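Local structure of uncharacterized protein (Pyrococcus horikoshii, 2CYJ) at residues E4-G9 and K92-A97; V11-K16 and H20-Y25; D62-G67 and L74-E79. The protein is of unknown function, an archaeal member of the DUF498 family with an Mth938-like fold. All coordinates share one frame; numbering follows the deposited sequence. Where two conformers were deposited one is given.

Contact 1: E4-G9 and K92-A97; sequences EEVRFG and KPTKEA. With SO4 (sulfate ion), chain C.
Val6 and Lys95 meet where strand 3-7, an outer strand of the three-stranded antiparallel sheet in this Mth938-like fold, passes the first turn of helix 94-104. Their CA atoms lie 6.4 Å apart, and the two side chains run past each other in opposite directions. Followed from CB, Lys95 first reaches Val6 at CG, 4.2 Å from Val6 CG1. A bend at the third torsion (chi3 -70°) turns the chain along the valine, so that Lys95 CE packs 3.9 Å from the same methyl. Beyond it, Lys95 NZ donates a hydrogen bond of 3.0 Å to Val6 O. The C=O...N angle is 149° and the donor is tilted 31° from the carbonyl plane. Deeper in, Val6 CG1 approaches Thr94 CG2 at 4.5 Å; Thr94 is buried, with its OG1 bonded to the backbone at His115 and Gly69.

On the other side of the helix start, Lys92 NZ makes two weak hydrogen bonds to a sulfate, probably from the crystallisation liquor, the shorter being 2.9 Å to O1. Were a leucine to stand at Lys92, both bonds would be gone, and the sulfate would probably be held less firmly on this side, without the lysine's positive charge. Glu96 OE2 comes within 2.6 Å of sulfate O3.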
loop_
_atom_site.group_PDB
_atom_site.type_symbol
_atom_site.label_atom_id
_atom_site.label_comp_id
_atom_site.label_asym_id
_atom_site.label_seq_id
_atom_site.Cartn_x
_atom_site.Cartn_y
_atom_site.Cartn_z
ATOM N N GLU A 4 -10.574 -3.254 10.999
ATOM C CA GLU A 4 -11.355 -4.216 11.771
ATOM C C GLU A 4 -11.059 -5.691 11.526
ATOM O O GLU A 4 -11.151 -6.500 12.451
ATOM C CB GLU A 4 -12.855 -3.993 11.542
ATOM C CG GLU A 4 -13.448 -2.686 12.088
ATOM C CD GLU A 4 -13.337 -1.514 11.117
ATOM O OE1 GLU A 4 -13.341 -1.743 9.885
ATOM O OE2 GLU A 4 -13.268 -0.356 11.590
ATOM N N GLU A 5 -10.739 -6.049 10.286
ATOM C CA GLU A 5 -10.463 -7.443 9.935
ATOM C C GLU A 5 -9.433 -7.503 8.817
ATOM O O GLU A 5 -9.446 -6.676 7.923
ATOM C CB GLU A 5 -11.722 -8.145 9.392
ATOM C CG GLU A 5 -12.751 -8.580 10.417
ATOM C CD GLU A 5 -12.143 -9.434 11.518
ATOM O OE1 GLU A 5 -11.409 -10.386 11.205
ATOM O OE2 GLU A 5 -12.424 -9.141 12.700
ATOM N N VAL A 6 -8.559 -8.514 8.886
ATOM C CA VAL A 6 -7.543 -8.700 7.863
ATOM C C VAL A 6 -7.400 -10.191 7.605
ATOM O O VAL A 6 -7.104 -10.959 8.516
ATOM C CB VAL A 6 -6.177 -8.120 8.303
ATOM C CG1 VAL A 6 -5.141 -8.324 7.213
ATOM C CG2 VAL A 6 -6.327 -6.628 8.589
ATOM N N ARG A 7 -7.642 -10.602 6.368
ATOM C CA ARG A 7 -7.492 -12.000 6.002
ATOM C C ARG A 7 -7.103 -12.045 4.538
ATOM O O ARG A 7 -7.175 -11.036 3.838
ATOM C CB ARG A 7 -8.793 -12.774 6.243
ATOM C CG ARG A 7 -9.863 -12.579 5.193
ATOM C CD ARG A 7 -11.165 -13.241 5.629
ATOM N NE ARG A 7 -11.765 -12.530 6.754
ATOM C CZ ARG A 7 -11.969 -13.052 7.962
ATOM N NH1 ARG A 7 -11.622 -14.307 8.228
ATOM N NH2 ARG A 7 -12.516 -12.305 8.914
ATOM N N PHE A 8 -6.662 -13.206 4.078
ATOM C CA PHE A 8 -6.276 -13.348 2.688
ATOM C C PHE A 8 -7.443 -12.961 1.782
ATOM O O PHE A 8 -8.543 -13.505 1.909
ATOM C CB PHE A 8 -5.840 -14.797 2.427
ATOM C CG PHE A 8 -5.308 -15.031 1.044
ATOM C CD1 PHE A 8 -6.155 -15.407 0.007
ATOM C CD2 PHE A 8 -3.956 -14.861 0.776
ATOM C CE1 PHE A 8 -5.658 -15.608 -1.282
ATOM C CE2 PHE A 8 -3.447 -15.059 -0.509
ATOM C CZ PHE A 8 -4.301 -15.434 -1.539
ATOM N N GLY A 9 -7.191 -12.004 0.888
ATOM C CA GLY A 9 -8.191 -11.544 -0.060
ATOM C C GLY A 9 -9.274 -10.607 0.441
ATOM O O GLY A 9 -10.126 -10.184 -0.342
ATOM N N LYS A 92 6.340 -4.718 4.375
ATOM C CA LYS A 92 6.117 -5.897 5.214
ATOM C C LYS A 92 4.899 -6.679 4.758
ATOM O O LYS A 92 3.997 -6.111 4.141
ATOM C CB LYS A 92 5.860 -5.493 6.669
ATOM C CG LYS A 92 7.003 -4.752 7.344
ATOM C CD LYS A 92 8.218 -5.629 7.466
ATOM C CE LYS A 92 9.416 -4.805 7.896
ATOM N NZ LYS A 92 10.599 -5.668 8.138
ATOM N N PRO A 93 4.855 -7.995 5.050
ATOM C CA PRO A 93 3.695 -8.800 4.658
ATOM C C PRO A 93 2.463 -8.070 5.206
ATOM O O PRO A 93 2.508 -7.424 6.260
ATOM C CB PRO A 93 3.969 -10.144 5.319
ATOM C CG PRO A 93 5.490 -10.232 5.219
ATOM C CD PRO A 93 5.909 -8.839 5.644
ATOM N N THR A 94 1.358 -8.203 4.492
ATOM C CA THR A 94 0.171 -7.448 4.805
ATOM C C THR A 94 -0.420 -7.412 6.191
ATOM O O THR A 94 -0.783 -6.329 6.652
ATOM C CB THR A 94 -0.892 -7.764 3.759
ATOM O OG1 THR A 94 -0.407 -7.288 2.502
ATOM C CG2 THR A 94 -2.223 -7.071 4.068
ATOM N N LYS A 95 -0.515 -8.538 6.889
ATOM C CA LYS A 95 -1.119 -8.436 8.208
ATOM C C LYS A 95 -0.226 -7.646 9.157
ATOM O O LYS A 95 -0.715 -6.805 9.915
ATOM C CB LYS A 95 -1.470 -9.809 8.782
ATOM C CG LYS A 95 -2.351 -9.673 10.030
ATOM C CD LYS A 95 -3.037 -10.962 10.431
ATOM C CE LYS A 95 -4.119 -11.367 9.450
ATOM N NZ LYS A 95 -5.014 -12.381 10.095
ATOM N N GLU A 96 1.082 -7.891 9.106
ATOM C CA GLU A 96 2.001 -7.142 9.955
ATOM C C GLU A 96 1.976 -5.675 9.523
ATOM O O GLU A 96 1.947 -4.770 10.357
ATOM C CB GLU A 96 3.427 -7.682 9.826
ATOM C CG GLU A 96 4.445 -6.792 10.544
ATOM C CD GLU A 96 5.892 -7.201 10.341
ATOM O OE1 GLU A 96 6.182 -8.024 9.451
ATOM O OE2 GLU A 96 6.749 -6.671 11.071
ATOM N N ALA A 97 1.978 -5.434 8.215
ATOM C CA ALA A 97 1.971 -4.064 7.718
ATOM C C ALA A 97 0.757 -3.273 8.209
ATOM O O ALA A 97 0.893 -2.117 8.594
ATOM C CB ALA A 97 2.035 -4.050 6.186
HETATM S S SO4 C . 10.192 -6.228 11.322
HETATM O O1 SO4 C . 9.784 -4.911 10.803
HETATM O O2 SO4 C . 10.196 -6.176 12.796
HETATM O O3 SO4 C . 9.246 -7.249 10.837
HETATM O O4 SO4 C . 11.542 -6.566 10.834
#

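Contact 2: V11-K16 and H20-Y25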
loop_
_atom_site.group_PDB
_atom_site.type_symbol
_atom_site.label_atom_id
_atom_site.label_comp_id
_atom_site.label_asym_id
_atom_site.label_seq_id
_atom_site.Cartn_x
_atom_site.Cartn_y
_atom_site.Cartn_z
ATOM N N VAL A 11 -10.020 -7.296 3.420
ATOM C CA VAL A 11 -9.740 -6.476 4.590
ATOM C C VAL A 11 -10.942 -5.581 4.873
ATOM O O VAL A 11 -11.609 -5.118 3.945
ATOM C CB VAL A 11 -8.470 -5.604 4.413
ATOM C CG1 VAL A 11 -7.256 -6.511 4.207
ATOM C CG2 VAL A 11 -8.643 -4.627 3.262
ATOM N N LYS A 12 -11.246 -5.380 6.156
ATOM C CA LYS A 12 -12.364 -4.529 6.567
ATOM C C LYS A 12 -11.727 -3.309 7.217
ATOM O O LYS A 12 -11.069 -3.422 8.253
ATOM C CB LYS A 12 -13.279 -5.240 7.568
ATOM C CG LYS A 12 -14.538 -4.440 7.907
ATOM C CD LYS A 12 -15.414 -5.182 8.899
ATOM C CE LYS A 12 -16.504 -4.284 9.460
ATOM N NZ LYS A 12 -17.389 -5.083 10.360
ATOM N N ILE A 13 -11.905 -2.155 6.583
ATOM C CA ILE A 13 -11.324 -0.910 7.057
ATOM C C ILE A 13 -12.396 0.176 6.988
ATOM O O ILE A 13 -13.111 0.281 5.986
ATOM C CB ILE A 13 -10.094 -0.548 6.185
ATOM C CG1 ILE A 13 -9.025 -1.635 6.356
ATOM C CG2 ILE A 13 -9.551 0.823 6.573
ATOM C CD1 ILE A 13 -7.769 -1.431 5.518
ATOM N N ASP A 14 -12.508 0.968 8.057
ATOM C CA ASP A 14 -13.521 2.020 8.154
ATOM C C ASP A 14 -14.908 1.399 8.013
ATOM O O ASP A 14 -15.863 2.049 7.562
ATOM C CB ASP A 14 -13.316 3.098 7.084
ATOM C CG ASP A 14 -12.145 4.007 7.383
ATOM O OD1 ASP A 14 -11.953 4.985 6.623
ATOM O OD2 ASP A 14 -11.416 3.757 8.367
ATOM N N GLY A 15 -14.997 0.125 8.390
ATOM C CA GLY A 15 -16.259 -0.598 8.347
ATOM C C GLY A 15 -16.666 -1.159 7.003
ATOM O O GLY A 15 -17.710 -1.812 6.886
ATOM N N LYS A 16 -15.843 -0.918 5.991
ATOM C CA LYS A 16 -16.132 -1.384 4.641
ATOM C C LYS A 16 -15.257 -2.570 4.259
ATOM O O LYS A 16 -14.093 -2.626 4.632
ATOM C CB LYS A 16 -15.918 -0.238 3.650
ATOM C CG LYS A 16 -16.902 0.917 3.832
ATOM C CD LYS A 16 -16.582 2.109 2.932
ATOM C CE LYS A 16 -15.279 2.784 3.343
ATOM N NZ LYS A 16 -14.924 3.928 2.453
ATOM N N HIS A 20 -10.095 -6.512 -2.584
ATOM C CA HIS A 20 -9.084 -6.184 -3.574
ATOM C C HIS A 20 -8.084 -5.208 -2.965
ATOM O O HIS A 20 -8.302 -4.675 -1.869
ATOM C CB HIS A 20 -9.767 -5.541 -4.783
ATOM C CG HIS A 20 -10.544 -4.307 -4.442
ATOM N ND1 HIS A 20 -9.937 -3.084 -4.249
ATOM C CD2 HIS A 20 -11.865 -4.111 -4.224
ATOM C CE1 HIS A 20 -10.852 -2.188 -3.926
ATOM N NE2 HIS A 20 -12.031 -2.784 -3.903
ATOM N N ASP A 21 -6.997 -4.962 -3.687
ATOM C CA ASP A 21 -5.950 -4.068 -3.219
ATOM C C ASP A 21 -6.437 -2.631 -3.084
ATOM O O ASP A 21 -7.287 -2.171 -3.856
ATOM C CB ASP A 21 -4.765 -4.111 -4.183
ATOM C CG ASP A 21 -4.029 -5.435 -4.156
ATOM O OD1 ASP A 21 -4.481 -6.392 -3.490
ATOM O OD2 ASP A 21 -2.982 -5.516 -4.818
ATOM N N ILE A 22 -5.870 -1.917 -2.123
ATOM C CA ILE A 22 -6.250 -0.534 -1.879
ATOM C C ILE A 22 -5.063 0.349 -1.548
ATOM O O ILE A 22 -3.973 -0.130 -1.219
ATOM C CB ILE A 22 -7.263 -0.404 -0.697
ATOM C CG1 ILE A 22 -6.672 -0.991 0.592
ATOM C CG2 ILE A 22 -8.575 -1.100 -1.059
ATOM C CD1 ILE A 22 -7.541 -0.753 1.832
ATOM N N VAL A 23 -5.304 1.650 -1.668
ATOM C CA VAL A 23 -4.343 2.682 -1.338
ATOM C C VAL A 23 -5.019 3.547 -0.273
ATOM O O VAL A 23 -6.156 3.993 -0.449
ATOM C CB VAL A 23 -3.989 3.553 -2.568
ATOM C CG1 VAL A 23 -3.044 4.680 -2.167
ATOM C CG2 VAL A 23 -3.341 2.689 -3.630
ATOM N N ILE A 24 -4.344 3.730 0.856
ATOM C CA ILE A 24 -4.865 4.554 1.933
ATOM C C ILE A 24 -3.964 5.784 1.982
ATOM O O ILE A 24 -2.757 5.677 2.235
ATOM C CB ILE A 24 -4.810 3.828 3.293
ATOM C CG1 ILE A 24 -5.609 2.520 3.219
ATOM C CG2 ILE A 24 -5.358 4.737 4.385
ATOM C CD1 ILE A 24 -5.358 1.566 4.387
ATOM N N TYR A 25 -4.545 6.943 1.697
ATOM C CA TYR A 25 -3.812 8.201 1.711
ATOM C C TYR A 25 -3.649 8.735 3.129
ATOM O O TYR A 25 -4.382 8.348 4.032
ATOM C CB TYR A 25 -4.547 9.209 0.827
ATOM C CG TYR A 25 -4.462 8.819 -0.626
ATOM C CD1 TYR A 25 -3.350 9.178 -1.384
ATOM C CD2 TYR A 25 -5.435 8.012 -1.220
ATOM C CE1 TYR A 25 -3.196 8.749 -2.687
ATOM C CE2 TYR A 25 -5.286 7.567 -2.545
ATOM C CZ TYR A 25 -4.155 7.947 -3.264
ATOM O OH TYR A 25 -3.958 7.529 -4.561
#
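Ile13 CD1 is the point on which the tight part of this contact converges, for it touches both Ile22 CD1, at 3.8 Å, and Ile24 CD1, at 4.0 Å. The approaches differ. Ile13 and Ile24 extend toward each other and meet methyl to methyl, whereas Ile13 and Ile22 pass at a slant. Ile22 places CG1 between its backbone N and carbonyl carbon (chi1 58°), and this carries CD1 across toward Ile13 CD1. Val11 joins more loosely, its CG2 standing 4.3 Å from Ile22 CD1. All four residues are buried.

The segments share no hydrogen bond: the axes of strands 11-13 and 22-24 approach no closer than 11.2 Å and run 30° apart. That spacing fits two sheets packed face on face, and here the small antiparallel sheet lies against the mixed five-stranded sheet of the Mth938-like fold. Phe18 and Ile30 also touch Ile13, and Val6 and Val116 touch Val11, extending the apolar layer.

Away from this layer, the type I' turn from Ile13 to Lys16 carries the chain out to solvent at Gly15 and Lys16, closed by backbone bonds between Ile13 and Lys16. At the other end, the side chain of the partly exposed His20 starts away from residues 11-16 and bonds locally. Its ND1 donates to Asp21 O over 2.8 Å with an N-H...O angle of 156°, the acceptor lying near the imidazole plane but the donor well above the carbonyl plane. Asp21 OD2 is held by a salt bridge to Arg33 and a hydrogen bond with His115.

Contact 3: D62-G67 and L74-E79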
loop_
_atom_site.group_PDB
_atom_site.type_symbol
_atom_site.label_atom_id
_atom_site.label_comp_id
_atom_site.label_asym_id
_atom_site.label_seq_id
_atom_site.Cartn_x
_atom_site.Cartn_y
_atom_site.Cartn_z
ATOM N N ASP A 62 5.202 11.344 4.775
ATOM C CA ASP A 62 6.504 11.109 5.392
ATOM C C ASP A 62 6.924 9.661 5.225
ATOM O O ASP A 62 8.108 9.343 5.094
ATOM C CB ASP A 62 6.429 11.390 6.898
ATOM C CG ASP A 62 5.973 12.799 7.214
ATOM O OD1 ASP A 62 6.603 13.749 6.700
ATOM O OD2 ASP A 62 4.991 12.952 7.980
ATOM N N VAL A 63 5.927 8.789 5.224
ATOM C CA VAL A 63 6.149 7.361 5.173
ATOM C C VAL A 63 5.348 6.669 4.092
ATOM O O VAL A 63 4.165 6.957 3.942
ATOM C CB VAL A 63 5.700 6.722 6.515
ATOM C CG1 VAL A 63 5.889 5.206 6.481
ATOM C CG2 VAL A 63 6.460 7.338 7.683
ATOM N N LEU A 64 6.001 5.794 3.329
ATOM C CA LEU A 64 5.305 4.958 2.349
ATOM C C LEU A 64 5.339 3.570 2.987
ATOM O O LEU A 64 6.417 3.012 3.240
ATOM C CB LEU A 64 6.013 4.889 0.986
ATOM C CG LEU A 64 5.402 3.801 0.074
ATOM C CD1 LEU A 64 3.966 4.158 -0.322
ATOM C CD2 LEU A 64 6.263 3.614 -1.161
ATOM N N LEU A 65 4.158 3.033 3.277
ATOM C CA LEU A 65 4.031 1.714 3.884
ATOM C C LEU A 65 3.385 0.776 2.878
ATOM O O LEU A 65 2.285 1.031 2.385
ATOM C CB LEU A 65 3.189 1.801 5.163
ATOM C CG LEU A 65 2.919 0.524 5.981
ATOM C CD1 LEU A 65 1.748 -0.242 5.384
ATOM C CD2 LEU A 65 4.175 -0.325 6.061
ATOM N N VAL A 66 4.082 -0.305 2.558
ATOM C CA VAL A 66 3.554 -1.266 1.604
ATOM C C VAL A 66 3.280 -2.616 2.246
ATOM O O VAL A 66 4.175 -3.208 2.857
ATOM C CB VAL A 66 4.533 -1.495 0.411
ATOM C CG1 VAL A 66 3.909 -2.441 -0.620
ATOM C CG2 VAL A 66 4.886 -0.159 -0.250
ATOM N N GLY A 67 2.031 -3.066 2.135
ATOM C CA GLY A 67 1.620 -4.383 2.604
ATOM C C GLY A 67 1.890 -5.226 1.364
ATOM O O GLY A 67 1.172 -5.138 0.357
ATOM N N LEU A 74 4.821 -9.403 -3.090
ATOM C CA LEU A 74 4.912 -8.175 -3.869
ATOM C C LEU A 74 6.110 -7.363 -3.408
ATOM O O LEU A 74 6.484 -7.405 -2.244
ATOM C CB LEU A 74 3.652 -7.325 -3.678
ATOM C CG LEU A 74 3.718 -5.917 -4.280
ATOM C CD1 LEU A 74 3.860 -6.008 -5.786
ATOM C CD2 LEU A 74 2.470 -5.134 -3.901
ATOM N N SER A 75 6.726 -6.619 -4.312
ATOM C CA SER A 75 7.828 -5.773 -3.893
ATOM C C SER A 75 7.919 -4.570 -4.805
ATOM O O SER A 75 7.464 -4.620 -5.949
ATOM C CB SER A 75 9.152 -6.536 -3.906
ATOM O OG SER A 75 9.529 -6.870 -5.224
ATOM N N LEU A 76 8.478 -3.487 -4.277
ATOM C CA LEU A 76 8.680 -2.262 -5.039
ATOM C C LEU A 76 9.908 -2.439 -5.915
ATOM O O LEU A 76 10.940 -2.928 -5.449
ATOM C CB LEU A 76 8.954 -1.082 -4.104
ATOM C CG LEU A 76 7.838 -0.519 -3.230
ATOM C CD1 LEU A 76 8.417 0.490 -2.252
ATOM C CD2 LEU A 76 6.787 0.130 -4.116
ATOM N N LEU A 77 9.810 -2.046 -7.179
ATOM C CA LEU A 77 10.964 -2.142 -8.058
ATOM C C LEU A 77 11.961 -1.087 -7.588
ATOM O O LEU A 77 11.595 -0.135 -6.895
ATOM C CB LEU A 77 10.563 -1.871 -9.508
ATOM C CG LEU A 77 9.870 -3.018 -10.244
ATOM C CD1 LEU A 77 9.479 -2.564 -11.638
ATOM C CD2 LEU A 77 10.810 -4.222 -10.316
ATOM N N PRO A 78 13.241 -1.249 -7.939
ATOM C CA PRO A 78 14.254 -0.274 -7.530
ATOM C C PRO A 78 13.902 1.158 -7.951
ATOM O O PRO A 78 14.104 2.109 -7.192
ATOM C CB PRO A 78 15.512 -0.792 -8.219
ATOM C CG PRO A 78 15.308 -2.281 -8.182
ATOM C CD PRO A 78 13.860 -2.415 -8.597
ATOM N N GLU A 79 13.362 1.297 -9.159
ATOM C CA GLU A 79 12.982 2.596 -9.704
ATOM C C GLU A 79 11.837 3.206 -8.897
ATOM O O GLU A 79 11.715 4.427 -8.800
ATOM C CB GLU A 79 12.575 2.437 -11.172
ATOM C CG GLU A 79 13.504 1.521 -11.974
ATOM C CD GLU A 79 13.437 0.066 -11.514
ATOM O OE1 GLU A 79 12.343 -0.526 -11.566
ATOM O OE2 GLU A 79 14.479 -0.482 -11.099
#
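The peptide carbonyl of Gly67 is the flat group that takes part here, with its O 4.5 Å from Leu74 CD2; no ring, carboxylate or guanidinium joins the segments, and branched aliphatic side chains make the rest of the contact. It lies within the beta-alpha-beta crossover between parallel strands 63-68 and 88-92, neighbours in the mixed five-stranded sheet of the Mth938-like fold. Residues 74-76 belong to that connection, and strand 75-76 pairs with strand 47-48 in a separate two-stranded parallel sheet.

The backbones of 64-67 and 74-76 run in nearly opposite directions, 166° apart. They do not form a ladder: Val66 CA and Ser75 CA, a nearest pair, are 8.3 Å apart, and no hydrogen bond crosses. What fills the interval is a row of side chains. Leu64, Val66, Leu74 and Leu76 start toward the opposite segment, while Ser75 points away.

Leu76 makes its two close contacts through a single methyl, CD1. With CG anti to the carbonyl carbon (chi1 -71°), it brings CD1 within 3.9 Å of Leu64 CD2, the two leucines meeting tip to tip. Val66 is met at an angle rather than end on. Leu74 closes the row more loosely, its CD2 4.5 Å from Val66 CG1.

Surrounding strands complete the burial. Leu64 also touches Leu111 and Ile113 of strand 110-115, and Leu76 touches Leu48 and Val89. The backbone of Leu76 is fixed separately, its N hydrogen-bonded to Glu91 OE2. On the apolar side, the same Leu76 CD1 that meets Leu64 lies 4.1 Å from Val66 CG2.

From the N terminus, strand 3-7 opens contact 1, which closes only when the chain reaches helix 94-104; contacts 2 and 3 both nest inside that long loop. Contact 2 closes first, after strand 16-18, and contact 3 then closes within the crossover leading from strand 63-68 to strand 88-92. These two are in series, with centres about 17 Å apart on opposite sides of the chain's centre, yet both reach the mixed sheet. Contact 1 touches each: Glu4 and Glu5 pair with Lys12 through a classic beta bulge in the small sheet, while Lys92 N lies 3.0 Å from Val66 O, a probable hydrogen bond.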